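Local coordinates for protein RMD9, mitochondrial (PDB 7A9X), which binds a dodecameric element in the 3'-UTRs of yeast mitochondrial mRNAs and takes part in the processing or stability of these transcripts, at residues 173-178 / 188-193; 479-484 / 546-551. One frame throughout, in Å; residues are numbered along the deposited sequence.

Contact 1: residues 173-178 / 188-193; sequences HLLTSF and IRIWEA. With nucleotides of chain B.
Ile190 packs on Phe178 and Leu175 between two nearly antiparallel helical segments, 173-178 and 188-193, whose axes come within 10.7 Å at an angle of 158°. It is the first residue of the second segment to reach across, and its two branches divide the work. The longer branch, with CG1 anti to the carbonyl carbon (chi1 -66°), brings CD1 to the Phe178 ring, 3.5 Å from CE2 and approaching obliquely. The shorter branch turns CG2 to Leu175, 4.1 Å from CD2, where the two side chains run past each other in opposite directions; Leu174 lies a little farther from the same methyl. A beta-branched residue suits this place because it offers one methyl to an aromatic ring and another to the leucines. The two helices lie in what is assigned by inference as PPR1, consistent with the helical hairpin of a pentatricopeptide repeat, in which the first helix commonly faces the RNA and the second lies behind it. Next along the second segment, Trp191 has its CA 8.0 Å from that of Leu175, but its indole leads away to Phe206, whose carbonyl accepts from NE1. On the RNA side of the first helix, His173 gives NE2-H to OP1 of A4 of chain B over 2.7 Å, the N-H...O angle being 152°, with the phosphorus in the ring plane. His113 stacks on the imidazole and His116 bonds to its ND1, both fixing its rotation. A leucine in place of His173 would probably leave this phosphate oxygen without its imidazole donor and His116 without its mate. One turn on, Ser177 OG donates to His173 O at 2.6 Å, sharing that carbonyl with its own backbone N.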
loop_
_atom_site.group_PDB
_atom_site.type_symbol
_atom_site.label_atom_id
_atom_site.label_comp_id
_atom_site.label_asym_id
_atom_site.label_seq_id
_atom_site.Cartn_x
_atom_site.Cartn_y
_atom_site.Cartn_z
ATOM N N HIS A 173 -0.230 -21.024 3.169
ATOM C CA HIS A 173 -0.301 -20.043 2.091
ATOM C C HIS A 173 -1.723 -19.531 1.894
ATOM O O HIS A 173 -1.910 -18.374 1.496
ATOM C CB HIS A 173 0.240 -20.636 0.790
ATOM C CG HIS A 173 1.731 -20.789 0.767
ATOM N ND1 HIS A 173 2.586 -19.728 0.557
ATOM C CD2 HIS A 173 2.517 -21.880 0.919
ATOM C CE1 HIS A 173 3.835 -20.158 0.588
ATOM N NE2 HIS A 173 3.821 -21.461 0.805
ATOM N N LEU A 174 -2.732 -20.361 2.168
ATOM C CA LEU A 174 -4.116 -19.912 2.038
ATOM C C LEU A 174 -4.440 -18.847 3.076
ATOM O O LEU A 174 -4.969 -17.779 2.745
ATOM C CB LEU A 174 -5.069 -21.098 2.174
ATOM C CG LEU A 174 -6.552 -20.808 1.929
ATOM C CD1 LEU A 174 -6.841 -20.676 0.439
ATOM C CD2 LEU A 174 -7.440 -21.872 2.563
ATOM N N LEU A 175 -4.122 -19.128 4.344
ATOM C CA LEU A 175 -4.391 -18.202 5.436
ATOM C C LEU A 175 -3.494 -16.972 5.390
ATOM O O LEU A 175 -3.948 -15.878 5.739
ATOM C CB LEU A 175 -4.236 -18.929 6.775
ATOM C CG LEU A 175 -5.150 -20.148 6.919
ATOM C CD1 LEU A 175 -4.686 -21.061 8.041
ATOM C CD2 LEU A 175 -6.576 -19.691 7.140
ATOM N N THR A 176 -2.229 -17.127 4.988
ATOM C CA THR A 176 -1.364 -15.962 4.841
ATOM C C THR A 176 -1.877 -15.039 3.747
ATOM O O THR A 176 -1.834 -13.811 3.888
ATOM C CB THR A 176 0.068 -16.389 4.535
ATOM O OG1 THR A 176 0.517 -17.331 5.518
ATOM C CG2 THR A 176 0.985 -15.167 4.552
ATOM N N SER A 177 -2.392 -15.614 2.657
ATOM C CA SER A 177 -2.945 -14.802 1.579
ATOM C C SER A 177 -4.128 -13.984 2.071
ATOM O O SER A 177 -4.195 -12.771 1.842
ATOM C CB SER A 177 -3.355 -15.692 0.407
ATOM O OG SER A 177 -2.232 -16.352 -0.150
ATOM N N PHE A 178 -5.068 -14.631 2.766
ATOM C CA PHE A 178 -6.219 -13.908 3.296
ATOM C C PHE A 178 -5.803 -12.861 4.320
ATOM O O PHE A 178 -6.463 -11.824 4.449
ATOM C CB PHE A 178 -7.220 -14.891 3.901
ATOM C CG PHE A 178 -7.942 -15.723 2.881
ATOM C CD1 PHE A 178 -8.424 -15.147 1.715
ATOM C CD2 PHE A 178 -8.131 -17.080 3.080
ATOM C CE1 PHE A 178 -9.089 -15.906 0.771
ATOM C CE2 PHE A 178 -8.793 -17.845 2.137
ATOM C CZ PHE A 178 -9.274 -17.258 0.982
ATOM N N ILE A 188 -9.592 -16.672 10.904
ATOM C CA ILE A 188 -9.944 -17.410 12.112
ATOM C C ILE A 188 -11.125 -18.334 11.845
ATOM O O ILE A 188 -11.157 -19.474 12.322
ATOM C CB ILE A 188 -10.226 -16.431 13.265
ATOM C CG1 ILE A 188 -9.025 -15.503 13.473
ATOM C CG2 ILE A 188 -10.539 -17.187 14.547
ATOM C CD1 ILE A 188 -9.179 -14.554 14.643
ATOM N N ARG A 189 -12.106 -17.866 11.069
ATOM C CA ARG A 189 -13.262 -18.698 10.746
ATOM C C ARG A 189 -12.847 -19.926 9.945
ATOM O O ARG A 189 -13.252 -21.051 10.257
ATOM C CB ARG A 189 -14.297 -17.885 9.971
ATOM C CG ARG A 189 -14.802 -16.647 10.691
ATOM C CD ARG A 189 -15.608 -15.773 9.744
ATOM N NE ARG A 189 -15.792 -14.421 10.263
ATOM C CZ ARG A 189 -16.270 -13.405 9.552
ATOM N NH1 ARG A 189 -16.613 -13.583 8.283
ATOM N NH2 ARG A 189 -16.401 -12.208 10.108
ATOM N N ILE A 190 -12.039 -19.725 8.900
ATOM C CA ILE A 190 -11.595 -20.844 8.071
ATOM C C ILE A 190 -10.789 -21.837 8.899
ATOM O O ILE A 190 -10.964 -23.056 8.779
ATOM C CB ILE A 190 -10.786 -20.330 6.865
ATOM C CG1 ILE A 190 -11.683 -19.529 5.923
ATOM C CG2 ILE A 190 -10.125 -21.485 6.124
ATOM C CD1 ILE A 190 -10.943 -18.964 4.723
ATOM N N TRP A 191 -9.899 -21.332 9.755
ATOM C CA TRP A 191 -9.050 -22.214 10.548
ATOM C C TRP A 191 -9.879 -23.026 11.535
ATOM O O TRP A 191 -9.726 -24.250 11.631
ATOM C CB TRP A 191 -7.982 -21.396 11.275
ATOM C CG TRP A 191 -7.145 -22.196 12.230
ATOM C CD1 TRP A 191 -6.196 -23.126 11.913
ATOM C CD2 TRP A 191 -7.175 -22.125 13.661
ATOM N NE1 TRP A 191 -5.639 -23.643 13.060
ATOM C CE2 TRP A 191 -6.223 -23.045 14.145
ATOM C CE3 TRP A 191 -7.918 -21.376 14.579
ATOM C CZ2 TRP A 191 -5.995 -23.235 15.509
ATOM C CZ3 TRP A 191 -7.690 -21.565 15.930
ATOM C CH2 TRP A 191 -6.737 -22.487 16.383
ATOM N N GLU A 192 -10.774 -22.365 12.269
ATOM C CA GLU A 192 -11.560 -23.072 13.269
ATOM C C GLU A 192 -12.645 -23.932 12.633
ATOM O O GLU A 192 -13.077 -24.921 13.236
ATOM C CB GLU A 192 -12.167 -22.077 14.260
ATOM C CG GLU A 192 -12.083 -22.537 15.708
ATOM C CD GLU A 192 -11.547 -21.463 16.633
ATOM O OE1 GLU A 192 -11.660 -20.266 16.292
ATOM O OE2 GLU A 192 -11.003 -21.817 17.701
ATOM N N ALA A 193 -13.097 -23.583 11.425
ATOM C CA ALA A 193 -14.031 -24.457 10.725
ATOM C C ALA A 193 -13.344 -25.711 10.203
ATOM O O ALA A 193 -14.019 -26.716 9.953
ATOM C CB ALA A 193 -14.706 -23.711 9.576
ATOM P P A B 4 7.415 -21.757 1.204
ATOM O OP1 A B 4 6.215 -22.512 1.644
ATOM O OP2 A B 4 7.380 -21.003 -0.073
ATOM O "O5'" A B 4 7.823 -20.705 2.331
ATOM C "C5'" A B 4 8.031 -21.103 3.679
ATOM C "C4'" A B 4 9.060 -20.232 4.357
ATOM O "O4'" A B 4 10.384 -20.543 3.845
ATOM C "C3'" A B 4 8.920 -18.733 4.135
ATOM O "O3'" A B 4 7.953 -18.133 4.979
ATOM C "C2'" A B 4 10.338 -18.231 4.374
ATOM O "O2'" A B 4 10.619 -18.155 5.763
ATOM C "C1'" A B 4 11.162 -19.367 3.770
ATOM N N9 A B 4 11.469 -19.104 2.354
ATOM C C8 A B 4 10.949 -19.731 1.248
ATOM N N7 A B 4 11.406 -19.259 0.114
ATOM C C5 A B 4 12.282 -18.251 0.499
ATOM C C6 A B 4 13.091 -17.365 -0.237
ATOM N N6 A B 4 13.152 -17.352 -1.570
ATOM N N1 A B 4 13.846 -16.483 0.453
ATOM C C2 A B 4 13.787 -16.494 1.792
ATOM N N3 A B 4 13.068 -17.277 2.595
ATOM C C4 A B 4 12.329 -18.142 1.877
#

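Contact 2: residues 479-484 / 546-551; sequences ADLSAL and KILKRY. With nucleotides of chain B.
Leu484 and Ile547 make the tighter half of this contact, branched side chains meeting at several points. Leu484 CD2 settles 3.7 Å from Ile547 CG2 and almost as near to CB, while its other methyl, CD1, lies 3.9 Å from Ile547 CD1. The leucine reaches this far because its CG stands anti to the backbone N (chi1 -171°), and the forked end then spans the flank of the isoleucine. Leu443 packs on Leu484 and Trp461 on Ile547, so purely apolar residues suit this buried place. The other half is sparser: Leu481 and Leu548 touch through a single pair of methyls, CD2 to CD2 at 3.9 Å. Their side chains lean in from bonds that do not aim at the partner, and Tyr564 covers Leu481 further. The contact joins helices 478-486 and 540-551 in the all-helical region beyond the last assigned pentatricopeptide repeat, across a long intervening sequence, part of it not modelled. Toward solvent the second helix changes character, with Lys546, Lys549 and Arg550 partly exposed and well clear of segment 479-484; long charged chains fit that outer surface. The face of the first helix remote from the leucine contacts meets RNA instead. Ala479 sets CB 3.4 Å from O4' of C12 of chain B, a small methyl that lets the ribose come close. Ser482 OG lies 2.6 Å from OP1 of U13 of chain B, within hydrogen-bonding distance, although Asn478 O also lies within reach of its one proton. Tyr564 OH bonds to the same hydroxyl, and Asp480 pairs with Arg440 beside the RNA-contacting alanine.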
loop_
_atom_site.group_PDB
_atom_site.type_symbol
_atom_site.label_atom_id
_atom_site.label_comp_id
_atom_site.label_asym_id
_atom_site.label_seq_id
_atom_site.Cartn_x
_atom_site.Cartn_y
_atom_site.Cartn_z
ATOM N N ALA A 479 -9.483 12.407 -10.361
ATOM C CA ALA A 479 -8.470 13.146 -9.613
ATOM C C ALA A 479 -8.165 14.490 -10.259
ATOM O O ALA A 479 -7.800 15.445 -9.563
ATOM C CB ALA A 479 -7.194 12.315 -9.480
ATOM N N ASP A 480 -8.312 14.589 -11.582
ATOM C CA ASP A 480 -8.113 15.874 -12.246
ATOM C C ASP A 480 -9.216 16.858 -11.880
ATOM O O ASP A 480 -8.940 18.022 -11.568
ATOM C CB ASP A 480 -8.046 15.675 -13.761
ATOM C CG ASP A 480 -6.847 14.857 -14.190
ATOM O OD1 ASP A 480 -5.733 15.140 -13.703
ATOM O OD2 ASP A 480 -7.017 13.922 -15.000
ATOM N N LEU A 481 -10.472 16.406 -11.901
ATOM C CA LEU A 481 -11.579 17.288 -11.553
ATOM C C LEU A 481 -11.627 17.567 -10.056
ATOM O O LEU A 481 -12.035 18.660 -9.645
ATOM C CB LEU A 481 -12.902 16.683 -12.027
ATOM C CG LEU A 481 -13.046 16.455 -13.533
ATOM C CD1 LEU A 481 -14.387 15.815 -13.851
ATOM C CD2 LEU A 481 -12.877 17.760 -14.299
ATOM N N SER A 482 -11.226 16.597 -9.230
ATOM C CA SER A 482 -11.183 16.825 -7.791
ATOM C C SER A 482 -10.209 17.940 -7.432
ATOM O O SER A 482 -10.451 18.693 -6.481
ATOM C CB SER A 482 -10.802 15.533 -7.066
ATOM O OG SER A 482 -11.807 14.544 -7.204
ATOM N N ALA A 483 -9.111 18.064 -8.180
ATOM C CA ALA A 483 -8.159 19.140 -7.927
ATOM C C ALA A 483 -8.754 20.498 -8.277
ATOM O O ALA A 483 -8.536 21.480 -7.559
ATOM C CB ALA A 483 -6.872 18.900 -8.713
ATOM N N LEU A 484 -9.505 20.577 -9.378
ATOM C CA LEU A 484 -10.164 21.832 -9.727
ATOM C C LEU A 484 -11.266 22.164 -8.729
ATOM O O LEU A 484 -11.461 23.332 -8.373
ATOM C CB LEU A 484 -10.727 21.749 -11.147
ATOM C CG LEU A 484 -11.280 23.030 -11.778
ATOM C CD1 LEU A 484 -10.171 24.043 -12.031
ATOM C CD2 LEU A 484 -12.019 22.702 -13.066
ATOM N N LYS A 546 -17.779 26.682 -15.298
ATOM C CA LYS A 546 -17.495 26.965 -16.700
ATOM C C LYS A 546 -16.541 25.933 -17.287
ATOM O O LYS A 546 -16.731 25.476 -18.420
ATOM C CB LYS A 546 -16.920 28.373 -16.841
ATOM C CG LYS A 546 -16.449 28.710 -18.242
ATOM C CD LYS A 546 -15.813 30.084 -18.284
ATOM C CE LYS A 546 -16.804 31.160 -17.881
ATOM N NZ LYS A 546 -16.200 32.514 -17.974
ATOM N N ILE A 547 -15.516 25.546 -16.525
ATOM C CA ILE A 547 -14.555 24.564 -17.016
ATOM C C ILE A 547 -15.192 23.184 -17.103
ATOM O O ILE A 547 -14.914 22.416 -18.032
ATOM C CB ILE A 547 -13.303 24.556 -16.123
ATOM C CG1 ILE A 547 -12.677 25.952 -16.078
ATOM C CG2 ILE A 547 -12.296 23.548 -16.633
ATOM C CD1 ILE A 547 -11.512 26.066 -15.129
ATOM N N LEU A 548 -16.057 22.846 -16.142
ATOM C CA LEU A 548 -16.754 21.565 -16.186
ATOM C C LEU A 548 -17.562 21.427 -17.469
ATOM O O LEU A 548 -17.459 20.419 -18.178
ATOM C CB LEU A 548 -17.666 21.414 -14.969
ATOM C CG LEU A 548 -17.042 21.044 -13.627
ATOM C CD1 LEU A 548 -18.144 20.812 -12.609
ATOM C CD2 LEU A 548 -16.162 19.812 -13.761
ATOM N N LYS A 549 -18.374 22.440 -17.785
ATOM C CA LYS A 549 -19.188 22.382 -18.992
ATOM C C LYS A 549 -18.335 22.479 -20.250
ATOM O O LYS A 549 -18.679 21.882 -21.276
ATOM C CB LYS A 549 -20.235 23.495 -18.963
ATOM C CG LYS A 549 -21.444 23.240 -19.845
ATOM C CD LYS A 549 -22.558 24.223 -19.531
ATOM C CE LYS A 549 -23.809 23.916 -20.335
ATOM N NZ LYS A 549 -23.578 24.060 -21.798
ATOM N N ARG A 550 -17.219 23.211 -20.193
ATOM C CA ARG A 550 -16.369 23.354 -21.370
ATOM C C ARG A 550 -15.605 22.068 -21.668
ATOM O O ARG A 550 -15.413 21.714 -22.837
ATOM C CB ARG A 550 -15.402 24.521 -21.181
ATOM C CG ARG A 550 -14.438 24.733 -22.343
ATOM C CD ARG A 550 -15.179 24.984 -23.648
ATOM N NE ARG A 550 -14.267 25.295 -24.747
ATOM C CZ ARG A 550 -13.946 26.527 -25.128
ATOM N NH1 ARG A 550 -13.107 26.715 -26.138
ATOM N NH2 ARG A 550 -14.466 27.574 -24.502
ATOM N N TYR A 551 -15.163 21.357 -20.631
ATOM C CA TYR A 551 -14.333 20.171 -20.796
ATOM C C TYR A 551 -15.096 18.867 -20.586
ATOM O O TYR A 551 -14.472 17.805 -20.498
ATOM C CB TYR A 551 -13.133 20.236 -19.848
ATOM C CG TYR A 551 -12.052 21.191 -20.305
ATOM C CD1 TYR A 551 -12.173 22.558 -20.098
ATOM C CD2 TYR A 551 -10.912 20.723 -20.946
ATOM C CE1 TYR A 551 -11.187 23.434 -20.516
ATOM C CE2 TYR A 551 -9.920 21.588 -21.367
ATOM C CZ TYR A 551 -10.063 22.942 -21.151
ATOM O OH TYR A 551 -9.076 23.806 -21.570
ATOM P P C B 12 -6.488 14.153 -3.344
ATOM O OP1 C B 12 -7.416 15.238 -2.943
ATOM O OP2 C B 12 -5.779 13.365 -2.307
ATOM O "O5'" C B 12 -7.300 13.143 -4.272
ATOM C "C5'" C B 12 -8.228 13.636 -5.231
ATOM C "C4'" C B 12 -9.267 12.607 -5.607
ATOM O "O4'" C B 12 -8.688 11.648 -6.534
ATOM C "C3'" C B 12 -9.858 11.795 -4.453
ATOM O "O3'" C B 12 -11.254 11.602 -4.671
ATOM C "C2'" C B 12 -9.132 10.455 -4.561
ATOM O "O2'" C B 12 -9.855 9.356 -4.049
ATOM C "C1'" C B 12 -8.915 10.334 -6.067
ATOM N N1 C B 12 -7.753 9.511 -6.440
ATOM C C2 C B 12 -7.906 8.550 -7.445
ATOM O O2 C B 12 -9.013 8.423 -7.992
ATOM N N3 C B 12 -6.849 7.784 -7.799
ATOM C C4 C B 12 -5.674 7.947 -7.193
ATOM N N4 C B 12 -4.663 7.165 -7.581
ATOM C C5 C B 12 -5.487 8.917 -6.163
ATOM C C6 C B 12 -6.543 9.669 -5.822
ATOM P P U B 13 -12.309 12.691 -4.132
ATOM O OP1 U B 13 -13.021 13.263 -5.302
ATOM O OP2 U B 13 -11.595 13.595 -3.194
ATOM O "O5'" U B 13 -13.348 11.838 -3.281
ATOM C "C5'" U B 13 -12.913 10.968 -2.245
ATOM C "C4'" U B 13 -14.049 10.625 -1.316
ATOM O "O4'" U B 13 -14.441 11.810 -0.577
ATOM C "C3'" U B 13 -15.328 10.159 -1.997
ATOM O "O3'" U B 13 -15.311 8.772 -2.289
ATOM C "C2'" U B 13 -16.412 10.553 -1.002
ATOM O "O2'" U B 13 -16.511 9.590 0.037
ATOM C "C1'" U B 13 -15.841 11.843 -0.413
ATOM N N1 U B 13 -16.358 13.062 -1.079
ATOM C C2 U B 13 -17.686 13.414 -0.912
ATOM O O2 U B 13 -18.482 12.763 -0.254
ATOM N N3 U B 13 -18.061 14.566 -1.562
ATOM C C4 U B 13 -17.266 15.391 -2.333
ATOM O O4 U B 13 -17.754 16.397 -2.853
ATOM C C5 U B 13 -15.907 14.967 -2.448
ATOM C C6 U B 13 -15.512 13.848 -1.829
#

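Contact 1 and contact 2 lie on opposite sides of the chain's centre, 45 Å apart between centres and about 28 Å between nearest atoms, and do not touch. What joins them is the RNA: 173-178 in contact 1 reaches the phosphate of A4, and 479-484 in contact 2 meets C12 and U13 of the same strand, chain B. In both, one helix has RNA on one flank and the apolar side chains of a partner helix on the other. They differ in how they are closed: contact 1 pairs neighbouring helices within what is assigned as one repeat, whereas contact 2 brings together segments 62 residues apart in sequence.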